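Copper-containing nitrite reductase (Thermus scotoductus, PDB 6HBE) probably catalyses the one-electron reduction of nitrite to nitric oxide, working as a homotrimer with copper sites within and between its subunits. Local coordinates at residues V136-K139 with E140-M144; S166-D169 with F170-G173; Q228-P231 with K232-V235; L264-V268 with F269-I273; A317-G320 with H321-T324. All coordinates share one frame; numbering follows the deposited sequence.

Contact 1 of 5, residues V136-K139 with E140-M144; sequences VEPK and EKYRM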
loop_
_atom_site.group_PDB
_atom_site.type_symbol
_atom_site.label_atom_id
_atom_site.label_comp_id
_atom_site.label_asym_id
_atom_site.label_seq_id
_atom_site.Cartn_x
_atom_site.Cartn_y
_atom_site.Cartn_z
ATOM N N VAL C 136 -2.351 -24.379 -17.145
ATOM C CA VAL C 136 -1.994 -25.805 -17.242
ATOM C C VAL C 136 -3.062 -26.621 -16.529
ATOM O O VAL C 136 -3.110 -26.687 -15.307
ATOM C CB VAL C 136 -0.583 -26.097 -16.654
ATOM C CG1 VAL C 136 -0.202 -27.568 -16.838
ATOM C CG2 VAL C 136 0.467 -25.218 -17.301
ATOM N N GLU C 137 -3.953 -27.236 -17.309
ATOM C CA GLU C 137 -5.081 -27.998 -16.748
ATOM C C GLU C 137 -4.588 -29.314 -16.160
ATOM O O GLU C 137 -3.921 -30.067 -16.879
ATOM C CB GLU C 137 -6.077 -28.409 -17.848
ATOM C CG GLU C 137 -7.282 -27.545 -18.042
ATOM C CD GLU C 137 -8.127 -27.242 -16.791
ATOM O OE1 GLU C 137 -8.374 -26.064 -16.636
ATOM O OE2 GLU C 137 -8.602 -28.112 -16.027
ATOM N N PRO C 138 -4.952 -29.623 -14.898
ATOM C CA PRO C 138 -4.435 -30.826 -14.251
ATOM C C PRO C 138 -5.031 -32.123 -14.794
ATOM O O PRO C 138 -6.177 -32.136 -15.260
ATOM C CB PRO C 138 -4.868 -30.663 -12.799
ATOM C CG PRO C 138 -6.103 -29.821 -12.866
ATOM C CD PRO C 138 -5.858 -28.871 -14.000
ATOM N N LYS C 139 -4.255 -33.201 -14.693
ATOM C CA LYS C 139 -4.756 -34.526 -14.996
ATOM C C LYS C 139 -5.743 -34.935 -13.913
ATOM O O LYS C 139 -6.777 -35.473 -14.226
ATOM C CB LYS C 139 -3.625 -35.561 -15.075
ATOM C CG LYS C 139 -2.638 -35.322 -16.214
ATOM C CD LYS C 139 -2.343 -36.590 -17.021
ATOM C CE LYS C 139 -1.323 -36.320 -18.122
ATOM N NZ LYS C 139 0.069 -36.197 -17.593
ATOM N N GLU C 140 -5.414 -34.677 -12.646
ATOM C CA GLU C 140 -6.345 -34.893 -11.529
ATOM C C GLU C 140 -7.485 -33.885 -11.637
ATOM O O GLU C 140 -7.241 -32.673 -11.639
ATOM C CB GLU C 140 -5.619 -34.718 -10.179
ATOM C CG GLU C 140 -6.518 -34.830 -8.942
ATOM C CD GLU C 140 -5.815 -34.515 -7.624
ATOM O OE1 GLU C 140 -4.581 -34.291 -7.597
ATOM O OE2 GLU C 140 -6.519 -34.490 -6.602
ATOM N N LYS C 141 -8.724 -34.361 -11.718
ATOM C CA LYS C 141 -9.864 -33.433 -11.839
ATOM C C LYS C 141 -10.135 -32.685 -10.517
ATOM O O LYS C 141 -9.926 -33.232 -9.443
ATOM C CB LYS C 141 -11.107 -34.179 -12.330
ATOM C CG LYS C 141 -10.904 -34.716 -13.743
ATOM C CD LYS C 141 -12.142 -35.403 -14.297
ATOM C CE LYS C 141 -11.878 -35.993 -15.679
ATOM N NZ LYS C 141 -11.440 -34.956 -16.657
ATOM N N TYR C 142 -10.563 -31.419 -10.609
ATOM C CA TYR C 142 -10.927 -30.618 -9.425
ATOM C C TYR C 142 -12.155 -31.250 -8.746
ATOM O O TYR C 142 -12.923 -31.999 -9.377
ATOM C CB TYR C 142 -11.207 -29.135 -9.823
ATOM C CG TYR C 142 -9.979 -28.374 -10.343
ATOM C CD1 TYR C 142 -8.978 -27.919 -9.468
ATOM C CD2 TYR C 142 -9.832 -28.097 -11.696
ATOM C CE1 TYR C 142 -7.860 -27.227 -9.951
ATOM C CE2 TYR C 142 -8.727 -27.411 -12.188
ATOM C CZ TYR C 142 -7.742 -26.972 -11.323
ATOM O OH TYR C 142 -6.649 -26.302 -11.847
ATOM N N ARG C 143 -12.340 -30.961 -7.462
ATOM C CA ARG C 143 -13.322 -31.668 -6.645
ATOM C C ARG C 143 -14.785 -31.576 -7.122
ATOM O O ARG C 143 -15.488 -32.610 -7.135
ATOM C CB ARG C 143 -13.170 -31.246 -5.184
ATOM C CG ARG C 143 -14.178 -31.851 -4.232
ATOM C CD ARG C 143 -13.733 -31.687 -2.795
ATOM N NE ARG C 143 -14.871 -31.695 -1.899
ATOM C CZ ARG C 143 -14.804 -31.475 -0.596
ATOM N NH1 ARG C 143 -13.634 -31.267 -0.004
ATOM N NH2 ARG C 143 -15.923 -31.467 0.118
ATOM N N MET C 144 -15.255 -30.384 -7.517
ATOM C CA MET C 144 -16.641 -30.222 -7.977
ATOM C C MET C 144 -16.893 -30.931 -9.322
ATOM O O MET C 144 -17.991 -31.433 -9.560
ATOM C CB MET C 144 -17.072 -28.744 -8.070
ATOM C CG MET C 144 -18.593 -28.547 -8.248
ATOM S SD MET C 144 -19.113 -26.796 -8.221
ATOM C CE MET C 144 -19.020 -26.462 -6.456
#

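Contact 2 of 5, residues S166-D169 with F170-G173; sequences SGRD and FYDG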
loop_
_atom_site.group_PDB
_atom_site.type_symbol
_atom_site.label_atom_id
_atom_site.label_comp_id
_atom_site.label_asym_id
_atom_site.label_seq_id
_atom_site.Cartn_x
_atom_site.Cartn_y
_atom_site.Cartn_z
ATOM N N SER C 166 2.560 7.698 -14.074
ATOM C CA SER C 166 3.974 8.098 -14.025
ATOM C C SER C 166 4.796 7.053 -13.325
ATOM O O SER C 166 4.256 6.256 -12.567
ATOM C CB SER C 166 4.166 9.430 -13.317
ATOM O OG SER C 166 3.758 9.366 -11.952
ATOM N N GLY C 167 6.105 7.058 -13.584
ATOM C CA GLY C 167 7.014 6.180 -12.842
ATOM C C GLY C 167 7.116 6.557 -11.349
ATOM O O GLY C 167 7.405 5.701 -10.503
ATOM N N ARG C 168 6.932 7.835 -11.032
ATOM C CA ARG C 168 6.827 8.327 -9.663
ATOM C C ARG C 168 5.656 7.637 -8.941
ATOM O O ARG C 168 5.814 7.173 -7.820
ATOM C CB ARG C 168 6.586 9.850 -9.676
ATOM C CG ARG C 168 6.418 10.543 -8.326
ATOM C CD ARG C 168 7.675 10.610 -7.479
ATOM N NE ARG C 168 7.912 9.404 -6.671
ATOM C CZ ARG C 168 9.086 8.987 -6.198
ATOM N NH1 ARG C 168 10.235 9.612 -6.492
ATOM N NH2 ARG C 168 9.123 7.884 -5.429
ATOM N N ASP C 169 4.495 7.591 -9.583
ATOM C CA ASP C 169 3.302 6.929 -8.994
ATOM C C ASP C 169 3.534 5.416 -8.895
ATOM O O ASP C 169 3.089 4.799 -7.914
ATOM C CB ASP C 169 2.046 7.182 -9.825
ATOM C CG ASP C 169 1.503 8.595 -9.668
ATOM O OD1 ASP C 169 1.977 9.319 -8.770
ATOM O OD2 ASP C 169 0.572 8.949 -10.415
ATOM N N PHE C 170 4.246 4.830 -9.862
ATOM C CA PHE C 170 4.590 3.398 -9.790
ATOM C C PHE C 170 5.441 3.059 -8.534
ATOM O O PHE C 170 5.155 2.067 -7.817
ATOM C CB PHE C 170 5.273 2.901 -11.063
ATOM C CG PHE C 170 5.654 1.432 -11.000
ATOM C CD1 PHE C 170 4.666 0.446 -10.954
ATOM C CD2 PHE C 170 6.981 1.056 -10.967
ATOM C CE1 PHE C 170 5.026 -0.911 -10.854
ATOM C CE2 PHE C 170 7.342 -0.297 -10.842
ATOM C CZ PHE C 170 6.357 -1.268 -10.795
ATOM N N TYR C 171 6.496 3.831 -8.281
ATOM C CA TYR C 171 7.311 3.678 -7.044
ATOM C C TYR C 171 6.455 3.818 -5.776
ATOM O O TYR C 171 6.585 3.043 -4.838
ATOM C CB TYR C 171 8.474 4.693 -7.012
ATOM C CG TYR C 171 9.784 4.205 -7.568
ATOM C CD1 TYR C 171 9.899 3.774 -8.876
ATOM C CD2 TYR C 171 10.943 4.259 -6.791
ATOM C CE1 TYR C 171 11.115 3.339 -9.389
ATOM C CE2 TYR C 171 12.161 3.842 -7.289
ATOM C CZ TYR C 171 12.245 3.372 -8.588
ATOM O OH TYR C 171 13.459 2.924 -9.067
ATOM N N ASP C 172 5.558 4.779 -5.777
ATOM C CA ASP C 172 4.686 5.064 -4.639
ATOM C C ASP C 172 3.447 4.139 -4.458
ATOM O O ASP C 172 2.698 4.288 -3.479
ATOM C CB ASP C 172 4.225 6.545 -4.751
ATOM C CG ASP C 172 5.393 7.551 -4.666
ATOM O OD1 ASP C 172 6.480 7.185 -4.233
ATOM O OD2 ASP C 172 5.202 8.735 -5.044
ATOM N N GLY C 173 3.215 3.205 -5.382
ATOM C CA GLY C 173 2.040 2.314 -5.340
ATOM C C GLY C 173 0.714 3.006 -5.577
ATOM O O GLY C 173 -0.328 2.554 -5.072
HETATM O O HOH W 1 2.986 9.889 -6.432
#

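Contact 3 of 5, residues Q228-P231 with K232-V235; sequences QGNP and KNLV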
loop_
_atom_site.group_PDB
_atom_site.type_symbol
_atom_site.label_atom_id
_atom_site.label_comp_id
_atom_site.label_asym_id
_atom_site.label_seq_id
_atom_site.Cartn_x
_atom_site.Cartn_y
_atom_site.Cartn_z
ATOM N N GLN C 228 -2.760 -21.240 -6.356
ATOM C CA GLN C 228 -1.963 -21.391 -7.592
ATOM C C GLN C 228 -2.669 -22.189 -8.700
ATOM O O GLN C 228 -2.065 -22.461 -9.738
ATOM C CB GLN C 228 -0.594 -22.015 -7.302
ATOM C CG GLN C 228 0.166 -21.293 -6.174
ATOM C CD GLN C 228 0.878 -20.035 -6.666
ATOM O OE1 GLN C 228 1.487 -20.042 -7.734
ATOM N NE2 GLN C 228 0.858 -18.983 -5.863
ATOM N N GLY C 229 -3.930 -22.547 -8.497
ATOM C CA GLY C 229 -4.615 -23.513 -9.380
ATOM C C GLY C 229 -4.217 -24.991 -9.228
ATOM O O GLY C 229 -4.691 -25.837 -10.018
ATOM N N ASN C 230 -3.375 -25.317 -8.250
ATOM C CA ASN C 230 -2.978 -26.710 -8.005
ATOM C C ASN C 230 -4.042 -27.442 -7.183
ATOM O O ASN C 230 -4.330 -27.033 -6.051
ATOM C CB ASN C 230 -1.617 -26.782 -7.290
ATOM C CG ASN C 230 -1.029 -28.193 -7.267
ATOM O OD1 ASN C 230 -1.660 -29.118 -6.766
ATOM N ND2 ASN C 230 0.182 -28.353 -7.795
ATOM N N PRO C 231 -4.583 -28.569 -7.709
ATOM C CA PRO C 231 -5.645 -29.282 -6.965
ATOM C C PRO C 231 -5.358 -29.662 -5.524
ATOM O O PRO C 231 -6.302 -29.797 -4.765
ATOM C CB PRO C 231 -5.877 -30.560 -7.783
ATOM C CG PRO C 231 -5.448 -30.212 -9.151
ATOM C CD PRO C 231 -4.299 -29.238 -9.000
ATOM N N LYS C 232 -4.090 -29.836 -5.143
ATOM C CA LYS C 232 -3.728 -30.193 -3.768
ATOM C C LYS C 232 -3.932 -29.080 -2.730
ATOM O O LYS C 232 -4.087 -29.358 -1.541
ATOM C CB LYS C 232 -2.254 -30.606 -3.661
ATOM C CG LYS C 232 -1.792 -31.740 -4.564
ATOM C CD LYS C 232 -2.604 -33.001 -4.406
ATOM C CE LYS C 232 -2.077 -34.056 -5.363
ATOM N NZ LYS C 232 -2.963 -35.251 -5.355
ATOM N N ASN C 233 -3.918 -27.830 -3.170
ATOM C CA ASN C 233 -3.947 -26.679 -2.264
ATOM C C ASN C 233 -5.393 -26.164 -2.009
ATOM O O ASN C 233 -5.719 -24.982 -2.287
ATOM C CB ASN C 233 -3.085 -25.548 -2.846
ATOM C CG ASN C 233 -1.618 -25.924 -3.040
ATOM O OD1 ASN C 233 -1.044 -26.726 -2.310
ATOM N ND2 ASN C 233 -0.988 -25.294 -4.012
ATOM N N LEU C 234 -6.233 -27.038 -1.442
ATOM C CA LEU C 234 -7.673 -26.787 -1.281
ATOM C C LEU C 234 -8.037 -25.934 -0.050
ATOM O O LEU C 234 -7.558 -26.184 1.044
ATOM C CB LEU C 234 -8.441 -28.119 -1.195
ATOM C CG LEU C 234 -9.964 -28.079 -0.940
ATOM C CD1 LEU C 234 -10.695 -27.427 -2.103
ATOM C CD2 LEU C 234 -10.494 -29.490 -0.708
ATOM N N VAL C 235 -8.892 -24.924 -0.271
ATOM C CA VAL C 235 -9.485 -24.072 0.747
ATOM C C VAL C 235 -10.982 -24.121 0.476
ATOM O O VAL C 235 -11.387 -24.051 -0.701
ATOM C CB VAL C 235 -8.977 -22.602 0.557
ATOM C CG1 VAL C 235 -9.642 -21.638 1.536
ATOM C CG2 VAL C 235 -7.460 -22.542 0.672
#

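Contact 4 of 5, residues L264-V268 with F269-I273; sequences LVTHV and FGTAI. With CU (copper (II) ion), chain E.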
loop_
_atom_site.group_PDB
_atom_site.type_symbol
_atom_site.label_atom_id
_atom_site.label_comp_id
_atom_site.label_asym_id
_atom_site.label_seq_id
_atom_site.Cartn_x
_atom_site.Cartn_y
_atom_site.Cartn_z
ATOM N N LEU C 264 -19.033 -9.462 -9.298
ATOM C CA LEU C 264 -17.633 -9.872 -9.089
ATOM C C LEU C 264 -16.812 -8.624 -8.751
ATOM O O LEU C 264 -16.853 -7.611 -9.485
ATOM C CB LEU C 264 -17.089 -10.506 -10.372
ATOM C CG LEU C 264 -15.643 -10.984 -10.369
ATOM C CD1 LEU C 264 -15.542 -12.245 -9.504
ATOM C CD2 LEU C 264 -15.127 -11.244 -11.791
ATOM N N VAL C 265 -16.047 -8.687 -7.666
ATOM C CA VAL C 265 -15.371 -7.480 -7.165
ATOM C C VAL C 265 -14.166 -7.887 -6.310
ATOM O O VAL C 265 -14.117 -9.025 -5.734
ATOM C CB VAL C 265 -16.385 -6.573 -6.395
ATOM C CG1 VAL C 265 -16.819 -7.204 -5.086
ATOM C CG2 VAL C 265 -15.859 -5.144 -6.172
ATOM N N THR C 266 -13.190 -6.978 -6.247
ATOM C CA THR C 266 -12.134 -7.056 -5.230
ATOM C C THR C 266 -12.578 -6.282 -4.000
ATOM O O THR C 266 -12.997 -5.108 -4.079
ATOM C CB THR C 266 -10.724 -6.545 -5.688
ATOM O OG1 THR C 266 -9.871 -6.476 -4.540
ATOM C CG2 THR C 266 -10.779 -5.155 -6.342
ATOM N N HIS C 267 -12.427 -6.885 -2.829
ATOM C CA HIS C 267 -12.845 -6.214 -1.583
ATOM C C HIS C 267 -11.801 -5.185 -1.056
ATOM O O HIS C 267 -12.001 -4.591 -0.012
ATOM C CB HIS C 267 -13.301 -7.221 -0.512
ATOM C CG HIS C 267 -14.710 -6.976 -0.044
ATOM N ND1 HIS C 267 -15.032 -6.011 0.877
ATOM C CD2 HIS C 267 -15.889 -7.536 -0.430
ATOM C CE1 HIS C 267 -16.342 -6.007 1.069
ATOM N NE2 HIS C 267 -16.885 -6.917 0.282
ATOM N N VAL C 268 -10.713 -4.965 -1.815
ATOM C CA VAL C 268 -9.798 -3.857 -1.587
ATOM C C VAL C 268 -10.481 -2.658 -2.283
ATOM O O VAL C 268 -10.290 -2.419 -3.522
ATOM C CB VAL C 268 -8.382 -4.124 -2.155
ATOM C CG1 VAL C 268 -7.468 -2.922 -1.903
ATOM C CG2 VAL C 268 -7.799 -5.393 -1.532
ATOM N N PHE C 269 -11.316 -1.964 -1.517
ATOM C CA PHE C 269 -12.338 -1.073 -2.132
ATOM C C PHE C 269 -11.762 0.205 -2.749
ATOM O O PHE C 269 -12.382 0.737 -3.657
ATOM C CB PHE C 269 -13.493 -0.766 -1.156
ATOM C CG PHE C 269 -14.630 -1.776 -1.149
ATOM C CD1 PHE C 269 -14.699 -2.868 -2.031
ATOM C CD2 PHE C 269 -15.659 -1.617 -0.246
ATOM C CE1 PHE C 269 -15.762 -3.771 -1.997
ATOM C CE2 PHE C 269 -16.741 -2.503 -0.218
ATOM C CZ PHE C 269 -16.801 -3.577 -1.091
ATOM N N GLY C 270 -10.550 0.624 -2.347
ATOM C CA GLY C 270 -9.844 1.693 -3.059
ATOM C C GLY C 270 -9.319 1.325 -4.446
ATOM O O GLY C 270 -8.902 2.215 -5.202
ATOM N N THR C 271 -9.315 0.024 -4.786
ATOM C CA THR C 271 -9.068 -0.451 -6.148
ATOM C C THR C 271 -10.358 -0.848 -6.914
ATOM O O THR C 271 -10.433 -0.659 -8.133
ATOM C CB THR C 271 -8.077 -1.613 -6.177
ATOM O OG1 THR C 271 -8.641 -2.810 -5.591
ATOM C CG2 THR C 271 -6.775 -1.220 -5.471
ATOM N N ALA C 272 -11.393 -1.362 -6.215
ATOM C CA ALA C 272 -12.705 -1.619 -6.869
ATOM C C ALA C 272 -13.274 -0.332 -7.454
ATOM O O ALA C 272 -13.823 -0.322 -8.548
ATOM C CB ALA C 272 -13.707 -2.185 -5.880
ATOM N N ILE C 273 -13.088 0.744 -6.721
ATOM C CA ILE C 273 -13.606 2.068 -7.132
ATOM C C ILE C 273 -12.927 2.631 -8.393
ATOM O O ILE C 273 -13.474 3.562 -9.045
ATOM C CB ILE C 273 -13.523 3.053 -5.929
ATOM C CG1 ILE C 273 -14.525 4.219 -6.045
ATOM C CG2 ILE C 273 -12.118 3.562 -5.731
ATOM C CD1 ILE C 273 -14.748 4.930 -4.743
HETATM CU CU CU E . -18.911 -7.294 0.357
HETATM O O HOH W 2 -7.417 -5.216 -5.379
HETATM O O HOH W 3 -20.368 -7.701 -0.922
#

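Contact 5 of 5, residues A317-G320 with H321-T324; sequences ASPG and HEHT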
loop_
_atom_site.group_PDB
_atom_site.type_symbol
_atom_site.label_atom_id
_atom_site.label_comp_id
_atom_site.label_asym_id
_atom_site.label_seq_id
_atom_site.Cartn_x
_atom_site.Cartn_y
_atom_site.Cartn_z
ATOM N N ALA C 317 1.844 13.073 -21.329
ATOM C CA ALA C 317 0.424 12.722 -21.226
ATOM C C ALA C 317 -0.438 13.918 -21.580
ATOM O O ALA C 317 0.083 15.031 -21.623
ATOM C CB ALA C 317 0.132 12.256 -19.812
ATOM N N SER C 318 -1.743 13.685 -21.809
ATOM C CA SER C 318 -2.736 14.744 -22.124
ATOM C C SER C 318 -3.983 14.704 -21.233
ATOM O O SER C 318 -4.467 13.602 -20.938
ATOM C CB SER C 318 -3.234 14.598 -23.568
ATOM O OG SER C 318 -2.127 14.607 -24.427
ATOM N N PRO C 319 -4.564 15.854 -20.876
ATOM C CA PRO C 319 -4.063 17.192 -21.234
ATOM C C PRO C 319 -2.757 17.525 -20.510
ATOM O O PRO C 319 -2.554 17.093 -19.376
ATOM C CB PRO C 319 -5.186 18.130 -20.786
ATOM C CG PRO C 319 -5.968 17.364 -19.744
ATOM C CD PRO C 319 -5.787 15.908 -20.055
ATOM N N GLY C 320 -1.870 18.262 -21.171
ATOM C CA GLY C 320 -0.554 18.557 -20.603
ATOM C C GLY C 320 -0.561 19.368 -19.310
ATOM O O GLY C 320 0.349 19.228 -18.474
ATOM N N HIS C 321 -1.559 20.227 -19.130
ATOM C CA HIS C 321 -1.552 21.113 -17.952
ATOM C C HIS C 321 -1.650 20.356 -16.629
ATOM O O HIS C 321 -1.031 20.762 -15.631
ATOM C CB HIS C 321 -2.615 22.221 -18.030
ATOM C CG HIS C 321 -4.020 21.744 -17.835
ATOM N ND1 HIS C 321 -4.796 21.263 -18.872
ATOM C CD2 HIS C 321 -4.801 21.701 -16.730
ATOM C CE1 HIS C 321 -5.989 20.938 -18.412
ATOM N NE2 HIS C 321 -6.020 21.193 -17.115
ATOM N N GLU C 322 -2.364 19.233 -16.622
ATOM C CA GLU C 322 -2.488 18.460 -15.375
ATOM C C GLU C 322 -1.175 17.783 -14.948
ATOM O O GLU C 322 -1.126 17.260 -13.845
ATOM C CB GLU C 322 -3.675 17.461 -15.412
ATOM C CG GLU C 322 -3.576 16.273 -16.364
ATOM C CD GLU C 322 -4.764 15.295 -16.259
ATOM O OE1 GLU C 322 -5.725 15.573 -15.523
ATOM O OE2 GLU C 322 -4.761 14.248 -16.942
ATOM N N HIS C 323 -0.131 17.795 -15.803
ATOM C CA HIS C 323 1.214 17.302 -15.442
ATOM C C HIS C 323 2.316 18.372 -15.375
ATOM O O HIS C 323 3.505 18.033 -15.302
ATOM C CB HIS C 323 1.631 16.233 -16.444
ATOM C CG HIS C 323 0.682 15.085 -16.513
ATOM N ND1 HIS C 323 0.748 14.020 -15.646
ATOM C CD2 HIS C 323 -0.373 14.844 -17.328
ATOM C CE1 HIS C 323 -0.220 13.165 -15.923
ATOM N NE2 HIS C 323 -0.909 13.635 -16.946
ATOM N N THR C 324 1.914 19.643 -15.383
ATOM C CA THR C 324 2.823 20.792 -15.474
ATOM C C THR C 324 3.038 21.454 -14.112
ATOM O O THR C 324 2.075 21.772 -13.438
ATOM C CB THR C 324 2.237 21.854 -16.441
ATOM O OG1 THR C 324 2.042 21.258 -17.735
ATOM C CG2 THR C 324 3.167 23.066 -16.579
HETATM O O HOH W 4 -3.300 12.359 -18.397
#

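Contact 1 of 5, residues V136-K139 with E140-M144
Pro138 and Tyr142, four residues apart in sequence, carry this local contact. The proline ring lies at the phenol end of the tyrosine, and the two side chains cross at about a right angle. Pro138 CG comes within 3.6 Å of Tyr142 CE2, while Pro138 CD stands 3.4 Å from Tyr142 OH; CG comes in obliquely, over neither the face nor the edge. Glu137 meets the same ring at its edge: Glu137 OE2 is 3.9 Å from Tyr142 CE2, with the carboxylate turned 74° from the ring. Glu140 O also lies 3.3 Å from Pro138 CG and is buried without a hydrogen-bond partner in the model.

Tyr142 reaches back because its CG sits beside the backbone N, opposite the carbonyl carbon (chi1 -66°). Its position is fixed at the tip, where Tyr142 OH is hydrogen-bonded to Gly229 O. A leucine in its place would probably leave Gly229 O without that hydroxyl donor and open a gap beside Pro138. In the second shell, Glu137 OE1 pairs with Tyr203 OH, and Glu140 OE1 forms a salt bridge with Lys232 NZ.

The stretch joins the end of strand 131-137 to helix 143-148, for which Tyr142 is the N-cap residue, and so bridges from one beta-sheet sandwich to the next. Chemically, this is largely a van der Waals contact, with no hydrogen bond between its two halves; Glu137 OE1, Glu140 OE1 and Tyr142 OH find their partners elsewhere in the chain, so the polar restraint on the bend probably comes mainly from outside it.

Contact 2 of 5, residues S166-D169 with F170-G173
Arg168 and Asp172, one helical turn apart, form a two-pronged salt bridge. Arg168 NE donates to Asp172 OD2 at 3.2 Å and Arg168 NH2 to Asp172 OD1 at 3.0 Å, a side-on grip with one nitrogen for each oxygen. The guanidinium and carboxylate planes are 22° apart, yet OD2 is met from above the carboxylate plane, 41° out of it, so the pair is near-parallel but not coplanar. Arg168 leaves with CG opposite its backbone N (chi1 179°), then bends twice to bring the guanidinium back over the next turn. Its remaining nitrogen, NH1, is hydrogen-bonded to Gln352 OE1. Beside the salt bridge, Tyr171 CB packs obliquely against the guanidinium, 3.6 Å from Arg168 NH2.

Among the backbone bonds, Tyr171 N to Gly167 O is 3.0 Å long, and Phe170 N and Asp172 N repeat the pattern with Ser166 O and Arg168 O. Ser166 is the N-cap, its OG accepting from Asp169 N at 3.1 Å, and Gly173, with positive phi, completes a Schellman motif.

One water donates to both acidic side chains, at 2.6 Å from Asp169 OD1 and 2.9 Å from Asp172 OD2, and so probably eases the repulsion between two like charges.

Helix 167-172 links strand 154-163 to strand 177-180 of one sheet. Phe170 packs edge-to-face on Tyr164, and Tyr171 O is hydrogen-bonded to Lys274 of the second subunit. The bond to Gln352 ties the helix to strand 349-353 of the C-terminal plastocyanin-like part, and the Tyr171 side chain is about 7 Å from that of the copper ligand His390.

Contact 3 of 5, residues Q228-P231 with K232-V235
Asn230 turns its CG opposite its backbone N (chi1 -168°), and a second rotation (chi2 -58°) brings OD1 to the amide of Lys232. Lys232 in turn holds CG beside its backbone N (chi1 -56°), which lays the start of its chain against the same oxygen.

The resulting bond, Lys232 N to Asn230 OD1, is 3.0 Å long and nearly straight; the donor lies in the carbonyl plane, on a lone pair. Since the acceptor is the side-chain oxygen two residues earlier, this is an Asx turn. Asn230 OD1 also touches Lys232 CG at 3.4 Å. The backbone carbonyl of Asn230 accepts as well: Asn233 N donates to Asn230 O at 3.0 Å, from above the carbonyl plane, closing a type I beta turn whose second residue is Pro231. One asparagine thus accepts at two oxygens, and an alanine here would probably leave Lys232 N without its side-chain acceptor and the turn less firmly fixed.

Asn233 is the centre of an inverse gamma turn, with a weak bond of 3.2 Å from Leu234 N to Lys232 O. The Asn233 side chain curls back so that ND2 lies 3.7 Å from Asn230 CB. That nitrogen is also hydrogen-bonded to Tyr227 O and to Val236 O of the second subunit.

These turns connect antiparallel strands 222-227 and 234-238, the latter an outermost strand of its sheet within the chain. Pro231 packs on Pro138, beyond the end of strand 131-137, while Asn230 and Lys232 pack on Val236 of the second subunit, placing the hairpin end at the trimer interface.

Contact 4 of 5, residues L264-V268 with F269-I273
Phe269 folds back over His267, two residues earlier. Its CB rests against Val268 C, and with chi1 at -87° the ring then swings over the preceding residues. Phe269 CG passes 4.0 Å from His267 O. Next, the ring edge faces Thr266 O, 3.5 Å from Phe269 CD1, and Phe269 CE1 lies 4.4 Å from Val265 CG2. The tip, Phe269 CZ, sits over one face of the imidazole, 3.3 Å from His267 CE1. The two rings make an offset stack, planes 24° apart, their side chains lying side by side and pointing the same way.

The helix start beside the stack is organised on Val268, the N-cap residue. Val268 O accepts from three donors: Thr271 OG1 at 2.7 Å, in the carbonyl plane on a lone pair; Thr271 N, from above that plane; and Ala272 N. A water donates to Thr271 OG1 and also bonds Thr266 OG1. Thr266 OG1 in turn accepts from Val268 N, an ST turn. The methyl of Ala272 packs against strand 260-266, with Ala272 CB 3.7 Å from Val265 CG2.

His267 NE2 binds a copper(II) ion at 2.1 Å. A water and two histidines of the third subunit, His80 and His114, complete the site, an arrangement that matches the type 2 copper centre of nitrite reductases, shared between subunits. The chemistry implies a division of labour: the metal takes the imidazole's NE2, Phe269 covers one of its faces and, with the metal bond, probably limits its rotation, and the Val268 carbonyl oxygen, which accepts three hydrogen bonds, sets the helix start that carries Phe269.

Contact 5 of 5, residues A317-G320 with H321-T324
Gly320 O is gripped by two donors of the following turn. Thr324 OG1 donates to it at 2.7 Å and His323 N at 3.1 Å, and the two arrive from opposite faces of the carbonyl plane, 47° and 54° out of it. Thr324 OG1 is brought there by lying beside its own backbone N, opposite the carbonyl carbon (chi1 -58°). A weak bond of 3.5 Å from Glu322 N to Pro319 O adds to the short 3-10 turn.

Pro319, which follows a cis peptide bond, is bordered by two side chains. Pro319 CB lies 3.7 Å from His321 ND1, oblique to that ring, and Pro319 CD is 3.7 Å from Glu322 OE2. Further back, the methyl of Ala317 touches the second imidazole, Ala317 CB to His323 NE2 being 3.3 Å. A water lies in the plane of the His323 ring at its edge, 3.1 Å from His323 NE2 and 2.8 Å from Glu322 OE2, and also near Ser318 O.

The outer ends of the side chains look elsewhere. Glu322 OE1 forms salt bridges with Arg309 and with Arg413 of the third subunit, and His321 NE2 is hydrogen-bonded to Glu372 of that subunit. The contact is therefore a turn at the surface, held by backbone bonds and the Thr324 hydroxyl and leading into strand 324-326. The Glu322 carboxylate and the His321 imidazole are directed to the third subunit, and the charge of Glu322 is probably well balanced by its two arginines.

How the contacts relate
The five contacts follow one another along the chain without overlap. Contacts 1 and 3 alone touch, their centres 10 Å apart: the bend after strand 131-137 meets the hairpin between strands 222-227 and 234-238, joining the first beta-sheet region to the second. Contact 4, at the end of strand 260-266, lies 24 Å from contact 3, centre to centre. Contact 2, on helix 167-172, and contact 5, before strand 324-326, have centres 17 Å apart near the C-terminal plastocyanin-like part, the centre of contact 5 about 50 Å from that of contact 1. Contacts 2 and 3 touch the second subunit, contacts 4, 5 and a little of 3 the third, so four lie at the trimer interfaces.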